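Local coordinates for protein alpha-galactosidase (Lactobacillus brevis, PDB 3MI6) that probably hydrolyses terminal, non-reducing alpha-D-galactose residues of alpha-D-galactosides such as galactose oligosaccharides and galactomannans, as a member of glycosyl hydrolase family 36, at residues Y639-P644 with T680-K685; A666-L671 with Y728-V733; T240-G245 with G304-S309. All blocks are in the same frame, centred on the assembly; numbering follows the deposited sequence.

Contact 1 (Y639-P644 with T680-K685); sequences YRIDSP and TRFYFK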
loop_
_atom_site.group_PDB
_atom_site.type_symbol
_atom_site.label_atom_id
_atom_site.label_comp_id
_atom_site.label_asym_id
_atom_site.label_seq_id
_atom_site.Cartn_x
_atom_site.Cartn_y
_atom_site.Cartn_z
ATOM N N TYR D 639 19.917 -13.365 14.902
ATOM C CA TYR D 639 18.713 -13.373 14.086
ATOM C C TYR D 639 17.680 -12.391 14.630
ATOM O O TYR D 639 17.323 -12.457 15.804
ATOM C CB TYR D 639 18.097 -14.765 14.118
ATOM C CG TYR D 639 18.892 -15.823 13.405
ATOM C CD1 TYR D 639 18.634 -16.144 12.072
ATOM C CD2 TYR D 639 19.878 -16.515 14.059
ATOM C CE1 TYR D 639 19.344 -17.127 11.436
ATOM C CE2 TYR D 639 20.590 -17.484 13.432
ATOM C CZ TYR D 639 20.333 -17.796 12.127
ATOM O OH TYR D 639 21.089 -18.784 11.521
ATOM N N ARG D 640 17.197 -11.500 13.774
ATOM C CA ARG D 640 15.996 -10.729 14.055
ATOM C C ARG D 640 14.789 -11.579 13.690
ATOM O O ARG D 640 14.801 -12.279 12.685
ATOM C CB ARG D 640 15.959 -9.445 13.224
ATOM C CG ARG D 640 16.954 -8.366 13.633
ATOM C CD ARG D 640 17.030 -7.282 12.558
ATOM N NE ARG D 640 17.486 -7.834 11.289
ATOM C CZ ARG D 640 18.753 -7.802 10.862
ATOM N NH1 ARG D 640 19.695 -7.227 11.613
ATOM N NH2 ARG D 640 19.079 -8.333 9.677
ATOM N N ILE D 641 13.737 -11.504 14.495
ATOM C CA ILE D 641 12.538 -12.269 14.226
ATOM C C ILE D 641 11.370 -11.293 14.010
ATOM O O ILE D 641 11.126 -10.856 12.879
ATOM C CB ILE D 641 12.301 -13.331 15.370
ATOM C CG1 ILE D 641 13.418 -14.379 15.348
ATOM C CG2 ILE D 641 10.947 -14.034 15.264
ATOM C CD1 ILE D 641 13.441 -15.285 16.545
ATOM N N ASP D 642 10.670 -10.944 15.090
ATOM C CA ASP D 642 9.576 -9.974 15.061
ATOM C C ASP D 642 10.117 -8.539 15.116
ATOM O O ASP D 642 10.948 -8.217 15.978
ATOM C CB ASP D 642 8.624 -10.219 16.246
ATOM C CG ASP D 642 7.975 -11.606 16.202
ATOM O OD1 ASP D 642 7.098 -11.798 15.320
ATOM O OD2 ASP D 642 8.325 -12.493 17.044
ATOM N N SER D 643 9.632 -7.678 14.221
ATOM C CA SER D 643 10.191 -6.331 14.058
ATOM C C SER D 643 9.280 -5.194 14.485
ATOM O O SER D 643 8.144 -5.123 14.038
ATOM C CB SER D 643 10.556 -6.100 12.604
ATOM O OG SER D 643 10.949 -4.759 12.414
ATOM N N PRO D 644 9.787 -4.275 15.323
ATOM C CA PRO D 644 9.022 -3.106 15.763
ATOM C C PRO D 644 8.828 -2.128 14.617
ATOM O O PRO D 644 8.169 -1.100 14.795
ATOM C CB PRO D 644 9.949 -2.461 16.781
ATOM C CG PRO D 644 11.277 -2.789 16.280
ATOM C CD PRO D 644 11.181 -4.198 15.784
ATOM N N THR D 680 -0.065 -16.961 21.868
ATOM C CA THR D 680 1.237 -16.579 21.374
ATOM C C THR D 680 1.954 -17.787 20.803
ATOM O O THR D 680 2.068 -18.822 21.459
ATOM C CB THR D 680 2.126 -15.986 22.486
ATOM O OG1 THR D 680 1.557 -14.762 22.963
ATOM C CG2 THR D 680 3.538 -15.726 21.946
ATOM N N ARG D 681 2.432 -17.656 19.575
ATOM C CA ARG D 681 3.391 -18.620 19.075
ATOM C C ARG D 681 4.683 -17.946 18.649
ATOM O O ARG D 681 4.702 -17.142 17.718
ATOM C CB ARG D 681 2.839 -19.466 17.933
ATOM C CG ARG D 681 3.725 -20.672 17.693
ATOM C CD ARG D 681 3.017 -21.797 17.030
ATOM N NE ARG D 681 1.715 -22.069 17.604
ATOM C CZ ARG D 681 0.886 -22.961 17.086
ATOM N NH1 ARG D 681 1.257 -23.645 16.002
ATOM N NH2 ARG D 681 -0.304 -23.167 17.639
ATOM N N PHE D 682 5.757 -18.293 19.350
ATOM C CA PHE D 682 7.091 -17.831 19.014
ATOM C C PHE D 682 7.818 -18.773 18.039
ATOM O O PHE D 682 7.924 -19.960 18.302
ATOM C CB PHE D 682 7.906 -17.689 20.293
ATOM C CG PHE D 682 9.256 -17.115 20.059
ATOM C CD1 PHE D 682 9.389 -15.833 19.551
ATOM C CD2 PHE D 682 10.388 -17.849 20.325
ATOM C CE1 PHE D 682 10.627 -15.292 19.321
ATOM C CE2 PHE D 682 11.630 -17.317 20.091
ATOM C CZ PHE D 682 11.753 -16.034 19.584
ATOM N N TYR D 683 8.320 -18.257 16.923
ATOM C CA TYR D 683 9.032 -19.113 15.964
ATOM C C TYR D 683 10.558 -18.957 15.998
ATOM O O TYR D 683 11.105 -18.040 15.376
ATOM C CB TYR D 683 8.569 -18.845 14.529
ATOM C CG TYR D 683 7.152 -19.209 14.249
ATOM C CD1 TYR D 683 6.126 -18.302 14.490
ATOM C CD2 TYR D 683 6.818 -20.464 13.721
ATOM C CE1 TYR D 683 4.801 -18.639 14.223
ATOM C CE2 TYR D 683 5.496 -20.807 13.451
ATOM C CZ TYR D 683 4.501 -19.890 13.705
ATOM O OH TYR D 683 3.200 -20.203 13.440
ATOM N N PHE D 684 11.257 -19.851 16.687
ATOM C CA PHE D 684 12.720 -19.794 16.677
ATOM C C PHE D 684 13.280 -19.850 15.246
ATOM O O PHE D 684 12.664 -20.434 14.339
ATOM C CB PHE D 684 13.313 -20.923 17.523
ATOM C CG PHE D 684 12.932 -20.856 18.975
ATOM C CD1 PHE D 684 11.681 -21.276 19.399
ATOM C CD2 PHE D 684 13.827 -20.377 19.924
ATOM C CE1 PHE D 684 11.327 -21.221 20.732
ATOM C CE2 PHE D 684 13.469 -20.310 21.257
ATOM C CZ PHE D 684 12.223 -20.725 21.662
ATOM N N LYS D 685 14.437 -19.217 15.051
ATOM C CA LYS D 685 15.217 -19.375 13.829
ATOM C C LYS D 685 16.637 -19.839 14.185
ATOM O O LYS D 685 17.058 -19.800 15.347
ATOM C CB LYS D 685 15.294 -18.063 13.038
ATOM C CG LYS D 685 14.056 -17.185 13.074
ATOM C CD LYS D 685 12.870 -17.844 12.432
ATOM C CE LYS D 685 12.308 -16.996 11.327
ATOM N NZ LYS D 685 10.846 -16.827 11.513
HETATM O O HOH W 1 7.999 -15.339 16.286
#

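Contact 2 (A666-L671 with Y728-V733); sequences AARYQL and YTQLFV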
loop_
_atom_site.group_PDB
_atom_site.type_symbol
_atom_site.label_atom_id
_atom_site.label_comp_id
_atom_site.label_asym_id
_atom_site.label_seq_id
_atom_site.Cartn_x
_atom_site.Cartn_y
_atom_site.Cartn_z
ATOM N N ALA D 666 16.682 -16.771 22.967
ATOM C CA ALA D 666 15.690 -15.960 22.268
ATOM C C ALA D 666 15.018 -15.018 23.255
ATOM O O ALA D 666 15.018 -15.250 24.461
ATOM C CB ALA D 666 14.653 -16.852 21.600
ATOM N N ALA D 667 14.454 -13.936 22.749
ATOM C CA ALA D 667 13.775 -13.005 23.625
ATOM C C ALA D 667 12.648 -12.391 22.853
ATOM O O ALA D 667 12.833 -12.031 21.701
ATOM C CB ALA D 667 14.724 -11.941 24.105
ATOM N N ARG D 668 11.480 -12.309 23.486
ATOM C CA ARG D 668 10.323 -11.621 22.940
ATOM C C ARG D 668 9.946 -10.497 23.905
ATOM O O ARG D 668 9.762 -10.721 25.098
ATOM C CB ARG D 668 9.171 -12.595 22.804
ATOM C CG ARG D 668 7.947 -12.065 22.155
ATOM C CD ARG D 668 6.927 -13.191 22.070
ATOM N NE ARG D 668 5.715 -12.815 21.350
ATOM C CZ ARG D 668 4.606 -12.362 21.934
ATOM N NH1 ARG D 668 4.551 -12.226 23.251
ATOM N NH2 ARG D 668 3.556 -12.035 21.196
ATOM N N TYR D 669 9.848 -9.282 23.389
ATOM C CA TYR D 669 9.443 -8.137 24.182
ATOM C C TYR D 669 8.139 -7.606 23.620
ATOM O O TYR D 669 8.025 -7.378 22.425
ATOM C CB TYR D 669 10.513 -7.033 24.118
ATOM C CG TYR D 669 11.932 -7.530 24.282
ATOM C CD1 TYR D 669 12.552 -7.481 25.510
ATOM C CD2 TYR D 669 12.638 -8.070 23.212
ATOM C CE1 TYR D 669 13.830 -7.944 25.677
ATOM C CE2 TYR D 669 13.921 -8.535 23.367
ATOM C CZ TYR D 669 14.515 -8.466 24.603
ATOM O OH TYR D 669 15.808 -8.918 24.803
ATOM N N GLN D 670 7.146 -7.410 24.473
ATOM C CA GLN D 670 5.923 -6.770 24.027
ATOM C C GLN D 670 5.855 -5.427 24.719
ATOM O O GLN D 670 6.097 -5.340 25.935
ATOM C CB GLN D 670 4.706 -7.618 24.361
ATOM C CG GLN D 670 3.401 -7.099 23.780
ATOM C CD GLN D 670 2.189 -7.957 24.188
ATOM O OE1 GLN D 670 1.915 -8.127 25.388
ATOM N NE2 GLN D 670 1.469 -8.505 23.189
ATOM N N LEU D 671 5.546 -4.376 23.961
ATOM C CA LEU D 671 5.511 -3.051 24.565
ATOM C C LEU D 671 4.229 -2.807 25.380
ATOM O O LEU D 671 4.286 -2.377 26.538
ATOM C CB LEU D 671 5.710 -1.965 23.517
ATOM C CG LEU D 671 7.038 -1.985 22.757
ATOM C CD1 LEU D 671 7.075 -0.849 21.731
ATOM C CD2 LEU D 671 8.218 -1.889 23.705
ATOM N N TYR D 728 7.018 -6.013 28.493
ATOM C CA TYR D 728 7.161 -7.338 29.089
ATOM C C TYR D 728 8.154 -8.136 28.289
ATOM O O TYR D 728 8.214 -8.012 27.064
ATOM C CB TYR D 728 5.825 -8.085 29.098
ATOM C CG TYR D 728 5.763 -9.214 30.100
ATOM C CD1 TYR D 728 5.329 -8.987 31.408
ATOM C CD2 TYR D 728 6.130 -10.503 29.752
ATOM C CE1 TYR D 728 5.261 -10.014 32.340
ATOM C CE2 TYR D 728 6.070 -11.541 30.678
ATOM C CZ TYR D 728 5.631 -11.289 31.971
ATOM O OH TYR D 728 5.567 -12.310 32.898
ATOM N N THR D 729 8.921 -8.963 28.987
ATOM C CA THR D 729 9.912 -9.786 28.337
ATOM C C THR D 729 9.734 -11.262 28.626
ATOM O O THR D 729 9.551 -11.669 29.765
ATOM C CB THR D 729 11.310 -9.418 28.794
ATOM O OG1 THR D 729 11.497 -8.001 28.657
ATOM C CG2 THR D 729 12.331 -10.183 27.965
ATOM N N GLN D 730 9.797 -12.057 27.573
ATOM C CA GLN D 730 9.862 -13.497 27.677
ATOM C C GLN D 730 11.199 -13.975 27.093
ATOM O O GLN D 730 11.501 -13.746 25.923
ATOM C CB GLN D 730 8.677 -14.108 26.942
ATOM C CG GLN D 730 7.348 -13.767 27.583
ATOM C CD GLN D 730 6.211 -13.626 26.581
ATOM O OE1 GLN D 730 6.355 -13.008 25.524
ATOM N NE2 GLN D 730 5.065 -14.174 26.927
ATOM N N LEU D 731 11.989 -14.626 27.939
ATOM C CA LEU D 731 13.303 -15.133 27.600
ATOM C C LEU D 731 13.230 -16.643 27.414
ATOM O O LEU D 731 12.487 -17.324 28.114
ATOM C CB LEU D 731 14.252 -14.834 28.745
ATOM C CG LEU D 731 15.613 -14.196 28.504
ATOM C CD1 LEU D 731 15.517 -12.923 27.667
ATOM C CD2 LEU D 731 16.213 -13.914 29.862
ATOM N N PHE D 732 14.019 -17.160 26.481
ATOM C CA PHE D 732 14.004 -18.561 26.117
ATOM C C PHE D 732 15.431 -19.109 25.972
ATOM O O PHE D 732 16.075 -18.911 24.939
ATOM C CB PHE D 732 13.291 -18.722 24.785
ATOM C CG PHE D 732 11.863 -18.277 24.805
ATOM C CD1 PHE D 732 10.873 -19.098 25.321
ATOM C CD2 PHE D 732 11.495 -17.050 24.278
ATOM C CE1 PHE D 732 9.553 -18.688 25.326
ATOM C CE2 PHE D 732 10.163 -16.645 24.284
ATOM C CZ PHE D 732 9.202 -17.456 24.809
ATOM N N VAL D 733 15.920 -19.796 27.001
ATOM C CA VAL D 733 17.225 -20.448 26.945
ATOM C C VAL D 733 17.117 -21.843 26.322
ATOM O O VAL D 733 16.461 -22.736 26.870
ATOM C CB VAL D 733 17.816 -20.589 28.349
ATOM C CG1 VAL D 733 19.186 -21.224 28.288
ATOM C CG2 VAL D 733 17.864 -19.236 29.041
#

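Contact 3 (T240-G245 with G304-S309); sequences TTDEQG and GMNQLS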
loop_
_atom_site.group_PDB
_atom_site.type_symbol
_atom_site.label_atom_id
_atom_site.label_comp_id
_atom_site.label_asym_id
_atom_site.label_seq_id
_atom_site.Cartn_x
_atom_site.Cartn_y
_atom_site.Cartn_z
ATOM N N THR D 240 11.824 -8.955 -0.342
ATOM C CA THR D 240 12.864 -9.362 0.580
ATOM C C THR D 240 12.529 -8.998 2.032
ATOM O O THR D 240 11.995 -7.929 2.316
ATOM C CB THR D 240 14.192 -8.741 0.201
ATOM O OG1 THR D 240 14.555 -9.216 -1.093
ATOM C CG2 THR D 240 15.264 -9.139 1.206
ATOM N N THR D 241 12.854 -9.923 2.928
ATOM C CA THR D 241 12.637 -9.769 4.351
ATOM C C THR D 241 13.892 -10.220 5.107
ATOM O O THR D 241 14.951 -10.423 4.517
ATOM C CB THR D 241 11.457 -10.632 4.817
ATOM O OG1 THR D 241 11.805 -12.010 4.681
ATOM C CG2 THR D 241 10.236 -10.370 3.987
ATOM N N ASP D 242 13.772 -10.384 6.415
ATOM C CA ASP D 242 14.893 -10.833 7.210
ATOM C C ASP D 242 15.100 -12.311 7.016
ATOM O O ASP D 242 16.159 -12.840 7.368
ATOM C CB ASP D 242 14.668 -10.528 8.683
ATOM C CG ASP D 242 15.083 -9.125 9.046
ATOM O OD1 ASP D 242 16.198 -8.709 8.659
ATOM O OD2 ASP D 242 14.300 -8.427 9.719
ATOM N N GLU D 243 14.104 -12.980 6.433
ATOM C CA GLU D 243 14.167 -14.433 6.279
ATOM C C GLU D 243 14.596 -14.955 4.891
ATOM O O GLU D 243 15.200 -16.033 4.809
ATOM C CB GLU D 243 12.835 -15.053 6.684
ATOM C CG GLU D 243 12.465 -14.829 8.128
ATOM C CD GLU D 243 10.966 -15.016 8.371
ATOM O OE1 GLU D 243 10.592 -16.090 8.910
ATOM O OE2 GLU D 243 10.163 -14.097 8.023
ATOM N N GLN D 244 14.290 -14.200 3.826
ATOM C CA GLN D 244 14.400 -14.668 2.433
ATOM C C GLN D 244 14.571 -13.497 1.471
ATOM O O GLN D 244 14.075 -12.401 1.749
ATOM C CB GLN D 244 13.119 -15.419 2.026
ATOM C CG GLN D 244 12.007 -14.541 1.383
ATOM C CD GLN D 244 10.550 -15.059 1.666
ATOM O OE1 GLN D 244 10.344 -16.092 2.349
ATOM N NE2 GLN D 244 9.539 -14.327 1.140
ATOM N N GLY D 245 15.254 -13.716 0.343
ATOM C CA GLY D 245 15.269 -12.729 -0.736
ATOM C C GLY D 245 16.501 -11.854 -0.955
ATOM O O GLY D 245 17.355 -11.683 -0.071
ATOM N N GLY D 304 18.130 -13.276 2.137
ATOM C CA GLY D 304 17.489 -12.335 3.050
ATOM C C GLY D 304 18.389 -11.533 3.976
ATOM O O GLY D 304 19.606 -11.748 4.058
HETATM N N MSE D 305 17.783 -10.606 4.704
HETATM C CA MSE D 305 18.570 -9.602 5.432
HETATM C C MSE D 305 19.313 -10.100 6.680
HETATM O O MSE D 305 20.379 -9.571 7.026
HETATM C CB MSE D 305 17.725 -8.368 5.749
HETATM C CG MSE D 305 17.182 -7.690 4.501
HETATM SE SE MSE D 305 16.096 -6.092 4.820
HETATM C CE MSE D 305 14.441 -6.861 5.524
ATOM N N ASN D 306 18.771 -11.107 7.356
ATOM C CA ASN D 306 19.501 -11.675 8.476
ATOM C C ASN D 306 20.842 -12.154 7.952
ATOM O O ASN D 306 21.905 -11.866 8.549
ATOM C CB ASN D 306 18.738 -12.824 9.122
ATOM C CG ASN D 306 17.833 -12.373 10.286
ATOM O OD1 ASN D 306 18.209 -11.553 11.134
ATOM N ND2 ASN D 306 16.643 -12.942 10.337
ATOM N N GLN D 307 20.791 -12.860 6.816
ATOM C CA GLN D 307 21.984 -13.425 6.200
ATOM C C GLN D 307 22.954 -12.312 5.828
ATOM O O GLN D 307 24.152 -12.407 6.097
ATOM C CB GLN D 307 21.628 -14.288 4.990
ATOM C CG GLN D 307 22.839 -14.844 4.221
ATOM C CD GLN D 307 23.778 -15.719 5.072
ATOM O OE1 GLN D 307 25.019 -15.605 4.981
ATOM N NE2 GLN D 307 23.193 -16.592 5.896
ATOM N N LEU D 308 22.431 -11.233 5.251
ATOM C CA LEU D 308 23.253 -10.080 4.936
ATOM C C LEU D 308 23.933 -9.508 6.174
ATOM O O LEU D 308 25.123 -9.221 6.146
ATOM C CB LEU D 308 22.433 -9.004 4.240
ATOM C CG LEU D 308 23.244 -7.803 3.762
ATOM C CD1 LEU D 308 24.080 -8.164 2.543
ATOM C CD2 LEU D 308 22.309 -6.669 3.437
ATOM N N SER D 309 23.202 -9.328 7.269
ATOM C CA SER D 309 23.855 -8.771 8.448
ATOM C C SER D 309 24.872 -9.747 8.996
ATOM O O SER D 309 25.950 -9.370 9.408
ATOM C CB SER D 309 22.854 -8.420 9.543
ATOM O OG SER D 309 22.041 -7.337 9.141
HETATM O O HOH W 2 18.327 -14.708 6.364
#

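Contact 1 (Y639-P644 with T680-K685)
Ile-641 meets three residues of 682-685 with its longer branch. Its CD1 approaches Phe-682 CZ at 3.6 Å, the two side chains lying at about a right angle, and it also sits beside the carbonyl O of Tyr-683. One carbon back, Ile-641 CG1 touches Lys-685 CG at 3.7 Å. Lys-685 adds a looser contact from CB to Tyr-639 CD1, 4.0 Å, so its first two side-chain carbons touch both the tyrosine and the isoleucine. The polar element is a water bridge: the water donates to Asp-642 OD2 (3.0 Å) and accepts from Tyr-683 N (3.0 Å), joining a carboxylate to a backbone N-H. The same OD2 lies near the plane of the Phe-682 ring, at its edge, and is also hydrogen-bonded to Ser-653 OG, a second partner that helps fix the carboxylate.

Ile-641 and Asp-642 both face Ser-653, which makes a classic beta bulge where edge strand 637-640 runs out beside strand 651-657. The bulge lies in the six-stranded sheet of the C-terminal domain, while 680-682 pairs with 712-714 in a small separate sheet packed against it.

Further out, Phe-682 has CG anti to its backbone N (chi1 -175°), which carries the ring in between Ile-641 and Phe-684; its CE2 stands 3.6 Å above the Phe-684 ring, over the centre. The Lys-685 chain bends at chi2, chi3 and chi4, and its NZ ends in a salt bridge with Glu-243, whereas the Arg-640 side chain leaves its backbone away from 680-685 and forms a salt bridge through NE with Asp-242.

Contact 2 (A666-L671 with Y728-V733)
Ala-666 to Gln-670 pair with Phe-732 to Tyr-728 as antiparallel strands, their axes 4.7 Å apart at 169°, with hydrogen-bonded pairs at Ala-666/Phe-732, Arg-668/Gln-730 and Gln-670/Tyr-728. In the central pair both backbone bonds, Arg-668 N to Gln-730 O and Gln-730 N to Arg-668 O, measure 2.8 Å.

On one face of that pair the side chains run alongside each other. Arg-668, extended from CG to NE, sends NH1 to Gln-730 OE1 at 3.0 Å; the bond uses a lone pair in the carboxamide plane, and OE1 lies at the guanidinium edge, only 6° out of its plane, although the two flat groups are turned 49° apart. Gln-730 reaches it through a bend at chi2. Were Arg-668 replaced by an alanine, Gln-730 OE1 would probably lose this donor and its carboxamide would be freer to turn.

The strands are central neighbours in the antiparallel sheet of the C-terminal domain, and its two faces have different cover. On the Arg-668 side, Ala-666 CB meets Phe-732 CB at 3.9 Å, and the Phe-732 ring lies nearly parallel to that of Phe-682, where the small sheet containing 680-682 packs on.

The opposite face, with Ala-667, Tyr-669, Thr-729 and Leu-731, looks to the barrel domain. Tyr-669 and Thr-729 point the same way, with Thr-729 CG2 3.5 Å from Tyr-669 CE1, while their hydroxyls go to Ala-595 O and Thr-592 OG1 of helix 590-597. Beside them, Leu-731 CD1 rests on Ala-667 CB at 3.8 Å. Trp-654, from strand 651-657, meets the Tyr-669 ring edge-to-face.

Contact 3 (T240-G245 with G304-S309)
The carboxylate of Asp-242 and the carboxamide of Asn-306 are the flat side groups here, and each meets a neighbouring carbon: Asp-242 OD1 lies 3.3 Å from Met-305 CB, and Asn-306 ND2 lies 3.5 Å from Asp-242 CB. Among the backbone groups, Thr-241 O accepts from Met-305 N in the carbonyl plane (2.8 Å, 169° at the hydrogen), whereas Asn-306 N reaches Asp-242 O at 3.1 Å, tilted 25° from that carbonyl plane. A water donates to the same Asp-242 O and accepts from Gln-307 N, so the loop carbonyls take two successive N-H groups directly and a third through the water.

Met-305, present as selenomethionine, bends at chi3 and brings CE to 3.4 Å from Thr-241 C; Thr-240 CG2 lies against its CG. An ST turn shapes the loop, Thr-241 OG1 accepting from Glu-243 N at 3.0 Å. Gly-304 holds the N-cap position with phi 86°, a backbone region suited to glycine, and its N makes a weak bond to Gly-245 O.

Outside, Asp-242 OD2 has a weak hydrogen bond with Tyr-565 OH, and Asn-306 OD1 accepts from Arg-640 N. With no side chain on Gly-304, capping of helix 305-319 falls to the carbonyls of Thr-241 and Asp-242, and the Asp-242 carboxylate beside this N-terminal end is likely to be favoured in its charged form by both the helix and the guanidinium of Arg-640.

From the N terminus, contact 3 comes first: it closes a loop of 58 intervening residues, about half of them in strands, by joining the turn at 240-245 to the start of helix 305-319. The chain then runs through the eight-stranded barrel before contact 1 opens at 639. Contact 2 opens at 666, inside the span of contact 1, and closes at 728-733 after contact 1 has closed at 680-685, so these two cross. They touch where Phe-682 and Phe-684 meet Ala-666 and Phe-732. Between contacts 1 and 3, Lys-685 with Glu-243 ties the C-terminal domain to the 240-245 loop, and Arg-640 with Asn-306 ties strand 637-640 to helix 305-319; contacts 2 and 3 stay about 12 Å apart at their nearest atoms.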